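Local coordinates for protein ykuJ (Bacillus subtilis, PDB 2FFG) that is of unknown function, belongs to the DUF1797 family and folds as an antiparallel sheet covered by two helices in a two-chain assembly, at residues 2-14 with 67-79. Residues are numbered along the deposited sequence; the frame is centred on the assembly and turned at random.
Sequences SQLMGIITRLQSL and IDMVSIEIFELLQ
Ile8 and Ile67 carry the greasy contact at one end of this helix pair: CD1 of Ile67 lies 3.4 Å from CG2 of Ile8, the two side chains crossing at about a right angle. Ile67 gets there because its CG1 stands anti to the backbone N (chi1 -169°), and the same CG1 rests on CB of Leu11. Further into the layer, Leu11 CD1 meets Val70 CG1 tip to tip at 3.5 Å, and Ile7 and Leu78 likewise touch through their CD1 methyls at 4.1 Å. Near the start of helix 3-21, Leu4 pushes CD1 against CB of Phe75 at 3.5 Å, its side chain running across that of the phenylalanine.

Polar chemistry centres on Ser71, whose CA comes within 5.9 Å of the CA of Ile8. Its hydroxyl sits among Ile7, Ile8 and Leu11, with CG1 of Ile8 3.5 Å from OG, and is satisfied within its own helix: OG donates to Ile67 O at 2.7 Å, from the face of that carbonyl opposite the one Ser71 N uses. A leucine in its place would probably cost Ile67 O this second donor and force the helices apart where Ile8 sits close.

The helix axes pass 9.4 Å apart, their directions 130° from each other. Ile7 and Leu78 continue onto strand 25-31, Ile74 onto strands 34-42 and 47-54. The arrangement is a two-layer alpha/beta sandwich, in which the N- and C-terminal helices pack side by side over a four-stranded antiparallel meander.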
loop_
_atom_site.group_PDB
_atom_site.type_symbol
_atom_site.label_atom_id
_atom_site.label_comp_id
_atom_site.label_asym_id
_atom_site.label_seq_id
_atom_site.Cartn_x
_atom_site.Cartn_y
_atom_site.Cartn_z
ATOM N N SER A 2 2.370 -14.927 6.964
ATOM C CA SER A 2 1.332 -15.653 6.170
ATOM C C SER A 2 0.481 -14.659 5.392
ATOM O O SER A 2 0.472 -13.462 5.690
ATOM C CB SER A 2 0.433 -16.470 7.094
ATOM O OG SER A 2 -0.338 -15.617 7.921
ATOM N N GLN A 3 -0.242 -15.165 4.399
ATOM C CA GLN A 3 -1.088 -14.328 3.568
ATOM C C GLN A 3 -2.117 -13.564 4.390
ATOM O O GLN A 3 -2.337 -12.369 4.171
ATOM C CB GLN A 3 -1.790 -15.187 2.516
ATOM C CG GLN A 3 -2.481 -14.374 1.429
ATOM C CD GLN A 3 -2.951 -15.226 0.273
ATOM O OE1 GLN A 3 -3.484 -14.717 -0.713
ATOM N NE2 GLN A 3 -2.755 -16.535 0.387
ATOM N N LEU A 4 -2.734 -14.251 5.345
ATOM C CA LEU A 4 -3.744 -13.633 6.198
ATOM C C LEU A 4 -3.146 -12.446 6.973
ATOM O O LEU A 4 -3.736 -11.365 7.018
ATOM C CB LEU A 4 -4.317 -14.687 7.147
ATOM C CG LEU A 4 -5.748 -14.559 7.683
ATOM C CD1 LEU A 4 -6.728 -14.147 6.576
ATOM C CD2 LEU A 4 -6.161 -15.907 8.278
HETATM N N MSE A 5 -1.971 -12.658 7.564
HETATM C CA MSE A 5 -1.265 -11.617 8.310
HETATM C C MSE A 5 -1.125 -10.383 7.410
HETATM O O MSE A 5 -1.447 -9.262 7.812
HETATM C CB MSE A 5 0.130 -12.131 8.730
HETATM C CG MSE A 5 1.062 -11.095 9.398
HETATM SE SE MSE A 5 2.863 -11.768 9.926
HETATM C CE MSE A 5 3.815 -11.484 8.248
ATOM N N GLY A 6 -0.672 -10.618 6.182
ATOM C CA GLY A 6 -0.474 -9.543 5.229
ATOM C C GLY A 6 -1.715 -8.765 4.845
ATOM O O GLY A 6 -1.622 -7.579 4.532
ATOM N N ILE A 7 -2.871 -9.422 4.858
ATOM C CA ILE A 7 -4.135 -8.768 4.509
ATOM C C ILE A 7 -4.627 -7.871 5.642
ATOM O O ILE A 7 -5.192 -6.804 5.413
ATOM C CB ILE A 7 -5.249 -9.802 4.235
ATOM C CG1 ILE A 7 -4.903 -10.635 3.001
ATOM C CG2 ILE A 7 -6.601 -9.093 4.100
ATOM C CD1 ILE A 7 -4.651 -9.914 1.680
ATOM N N ILE A 8 -4.431 -8.337 6.865
ATOM C CA ILE A 8 -4.854 -7.601 8.038
ATOM C C ILE A 8 -4.008 -6.350 8.200
ATOM O O ILE A 8 -4.519 -5.283 8.514
ATOM C CB ILE A 8 -4.725 -8.481 9.296
ATOM C CG1 ILE A 8 -5.641 -9.705 9.158
ATOM C CG2 ILE A 8 -5.051 -7.660 10.539
ATOM C CD1 ILE A 8 -5.385 -10.815 10.174
ATOM N N THR A 9 -2.708 -6.488 7.982
ATOM C CA THR A 9 -1.813 -5.353 8.099
ATOM C C THR A 9 -2.278 -4.267 7.135
ATOM O O THR A 9 -2.488 -3.114 7.524
ATOM C CB THR A 9 -0.362 -5.740 7.757
ATOM O OG1 THR A 9 0.056 -6.818 8.600
ATOM C CG2 THR A 9 0.565 -4.553 7.992
ATOM N N ARG A 10 -2.465 -4.655 5.880
ATOM C CA ARG A 10 -2.896 -3.720 4.858
ATOM C C ARG A 10 -4.216 -3.023 5.197
ATOM O O ARG A 10 -4.414 -1.851 4.867
ATOM C CB ARG A 10 -3.000 -4.446 3.517
ATOM C CG ARG A 10 -1.651 -4.852 2.931
ATOM C CD ARG A 10 -1.833 -5.755 1.712
ATOM N NE ARG A 10 -0.582 -5.997 0.993
ATOM C CZ ARG A 10 0.415 -6.755 1.434
ATOM N NH1 ARG A 10 0.329 -7.367 2.604
ATOM N NH2 ARG A 10 1.508 -6.899 0.699
ATOM N N LEU A 11 -5.122 -3.743 5.851
ATOM C CA LEU A 11 -6.402 -3.163 6.212
ATOM C C LEU A 11 -6.259 -2.228 7.402
ATOM O O LEU A 11 -7.036 -1.296 7.555
ATOM C CB LEU A 11 -7.428 -4.258 6.521
ATOM C CG LEU A 11 -7.824 -5.154 5.339
ATOM C CD1 LEU A 11 -8.895 -6.142 5.774
ATOM C CD2 LEU A 11 -8.333 -4.305 4.196
ATOM N N GLN A 12 -5.258 -2.473 8.238
ATOM C CA GLN A 12 -5.034 -1.627 9.399
ATOM C C GLN A 12 -4.466 -0.298 8.951
ATOM O O GLN A 12 -4.884 0.759 9.435
ATOM C CB GLN A 12 -4.083 -2.302 10.381
ATOM C CG GLN A 12 -4.657 -3.548 11.019
ATOM C CD GLN A 12 -3.648 -4.250 11.897
ATOM O OE1 GLN A 12 -2.484 -4.420 11.516
ATOM N NE2 GLN A 12 -4.084 -4.673 13.074
ATOM N N SER A 13 -3.516 -0.347 8.019
ATOM C CA SER A 13 -2.921 0.880 7.508
ATOM C C SER A 13 -3.928 1.599 6.620
ATOM O O SER A 13 -3.861 2.815 6.459
ATOM C CB SER A 13 -1.629 0.583 6.731
ATOM O OG SER A 13 -1.852 -0.316 5.666
ATOM N N LEU A 14 -4.870 0.842 6.063
ATOM C CA LEU A 14 -5.905 1.407 5.203
ATOM C C LEU A 14 -6.837 2.292 6.033
ATOM O O LEU A 14 -7.194 3.389 5.608
ATOM C CB LEU A 14 -6.693 0.276 4.516
ATOM C CG LEU A 14 -7.663 0.504 3.335
ATOM C CD1 LEU A 14 -9.062 0.775 3.824
ATOM C CD2 LEU A 14 -7.163 1.634 2.450
ATOM N N ILE A 67 -12.594 -5.728 11.144
ATOM C CA ILE A 67 -11.421 -5.975 10.325
ATOM C C ILE A 67 -11.031 -7.456 10.174
ATOM O O ILE A 67 -10.587 -7.881 9.106
ATOM C CB ILE A 67 -10.223 -5.189 10.882
ATOM C CG1 ILE A 67 -9.071 -5.222 9.882
ATOM C CG2 ILE A 67 -9.792 -5.774 12.227
ATOM C CD1 ILE A 67 -8.194 -6.497 9.776
ATOM N N ASP A 68 -11.196 -8.243 11.230
ATOM C CA ASP A 68 -10.836 -9.654 11.151
ATOM C C ASP A 68 -11.780 -10.407 10.234
ATOM O O ASP A 68 -11.363 -11.308 9.506
ATOM C CB ASP A 68 -10.840 -10.318 12.543
ATOM C CG ASP A 68 -9.646 -9.911 13.392
ATOM O OD1 ASP A 68 -8.593 -9.578 12.814
ATOM O OD2 ASP A 68 -9.752 -9.938 14.636
HETATM N N MSE A 69 -13.051 -10.029 10.266
HETATM C CA MSE A 69 -14.050 -10.677 9.441
HETATM C C MSE A 69 -13.990 -10.317 7.962
HETATM O O MSE A 69 -14.312 -11.143 7.112
HETATM C CB MSE A 69 -15.423 -10.388 10.014
HETATM C CG MSE A 69 -15.595 -11.045 11.363
HETATM SE SE MSE A 69 -17.244 -10.615 12.205
HETATM C CE MSE A 69 -18.425 -11.592 11.016
ATOM N N VAL A 70 -13.592 -9.092 7.644
ATOM C CA VAL A 70 -13.491 -8.706 6.252
ATOM C C VAL A 70 -12.214 -9.344 5.698
ATOM O O VAL A 70 -12.169 -9.782 4.557
ATOM C CB VAL A 70 -13.458 -7.169 6.096
ATOM C CG1 VAL A 70 -12.251 -6.584 6.823
ATOM C CG2 VAL A 70 -13.449 -6.802 4.617
ATOM N N SER A 71 -11.185 -9.429 6.537
ATOM C CA SER A 71 -9.922 -10.039 6.148
ATOM C C SER A 71 -10.108 -11.503 5.766
ATOM O O SER A 71 -9.519 -11.990 4.803
ATOM C CB SER A 71 -8.917 -9.946 7.291
ATOM O OG SER A 71 -8.510 -8.604 7.532
ATOM N N ILE A 72 -10.930 -12.203 6.539
ATOM C CA ILE A 72 -11.204 -13.612 6.315
ATOM C C ILE A 72 -11.898 -13.814 4.976
ATOM O O ILE A 72 -11.548 -14.702 4.194
ATOM C CB ILE A 72 -12.087 -14.156 7.455
ATOM C CG1 ILE A 72 -11.256 -14.213 8.734
ATOM C CG2 ILE A 72 -12.669 -15.513 7.092
ATOM C CD1 ILE A 72 -12.061 -14.405 10.018
ATOM N N GLU A 73 -12.891 -12.976 4.732
ATOM C CA GLU A 73 -13.661 -13.020 3.504
ATOM C C GLU A 73 -12.726 -12.783 2.322
ATOM O O GLU A 73 -12.789 -13.490 1.310
ATOM C CB GLU A 73 -14.740 -11.937 3.560
ATOM C CG GLU A 73 -15.697 -11.905 2.383
ATOM C CD GLU A 73 -16.712 -13.027 2.423
ATOM O OE1 GLU A 73 -17.127 -13.423 3.534
ATOM O OE2 GLU A 73 -17.110 -13.495 1.333
ATOM N N ILE A 74 -11.854 -11.787 2.448
ATOM C CA ILE A 74 -10.919 -11.493 1.372
ATOM C C ILE A 74 -10.023 -12.702 1.128
ATOM O O ILE A 74 -9.822 -13.122 -0.012
ATOM C CB ILE A 74 -10.041 -10.276 1.688
ATOM C CG1 ILE A 74 -10.910 -9.021 1.811
ATOM C CG2 ILE A 74 -9.032 -10.067 0.565
ATOM C CD1 ILE A 74 -12.406 -9.132 2.149
ATOM N N PHE A 75 -9.499 -13.263 2.208
ATOM C CA PHE A 75 -8.626 -14.425 2.124
ATOM C C PHE A 75 -9.285 -15.577 1.361
ATOM O O PHE A 75 -8.746 -16.074 0.372
ATOM C CB PHE A 75 -8.241 -14.892 3.533
ATOM C CG PHE A 75 -7.383 -16.127 3.550
ATOM C CD1 PHE A 75 -6.010 -16.042 3.322
ATOM C CD2 PHE A 75 -7.953 -17.381 3.747
ATOM C CE1 PHE A 75 -5.214 -17.192 3.289
ATOM C CE2 PHE A 75 -7.167 -18.537 3.714
ATOM C CZ PHE A 75 -5.792 -18.437 3.484
ATOM N N GLU A 76 -10.461 -15.994 1.818
ATOM C CA GLU A 76 -11.156 -17.095 1.170
ATOM C C GLU A 76 -11.446 -16.789 -0.299
ATOM O O GLU A 76 -11.434 -17.673 -1.153
ATOM C CB GLU A 76 -12.449 -17.413 1.934
ATOM C CG GLU A 76 -12.204 -17.743 3.406
ATOM C CD GLU A 76 -13.431 -18.300 4.122
ATOM O OE1 GLU A 76 -14.565 -17.969 3.725
ATOM O OE2 GLU A 76 -13.268 -19.061 5.102
ATOM N N LEU A 77 -11.691 -15.521 -0.579
ATOM C CA LEU A 77 -11.990 -15.072 -1.931
ATOM C C LEU A 77 -10.746 -15.193 -2.816
ATOM O O LEU A 77 -10.823 -15.598 -3.975
ATOM C CB LEU A 77 -12.463 -13.623 -1.864
ATOM C CG LEU A 77 -13.616 -13.131 -2.723
ATOM C CD1 LEU A 77 -14.780 -14.139 -2.732
ATOM C CD2 LEU A 77 -14.052 -11.785 -2.156
ATOM N N LEU A 78 -9.597 -14.845 -2.258
ATOM C CA LEU A 78 -8.352 -14.931 -3.001
ATOM C C LEU A 78 -7.918 -16.382 -3.113
ATOM O O LEU A 78 -7.221 -16.744 -4.053
ATOM C CB LEU A 78 -7.261 -14.126 -2.300
ATOM C CG LEU A 78 -7.532 -12.625 -2.175
ATOM C CD1 LEU A 78 -6.496 -12.001 -1.279
ATOM C CD2 LEU A 78 -7.516 -11.977 -3.543
ATOM N N GLN A 79 -8.331 -17.210 -2.154
ATOM C CA GLN A 79 -7.955 -18.618 -2.168
ATOM C C GLN A 79 -8.599 -19.316 -3.336
ATOM O O GLN A 79 -7.953 -20.119 -4.011
ATOM C CB GLN A 79 -8.352 -19.328 -0.871
ATOM C CG GLN A 79 -7.622 -18.835 0.353
ATOM C CD GLN A 79 -6.121 -18.776 0.156
ATOM O OE1 GLN A 79 -5.463 -19.803 -0.017
ATOM N NE2 GLN A 79 -5.568 -17.564 0.183
#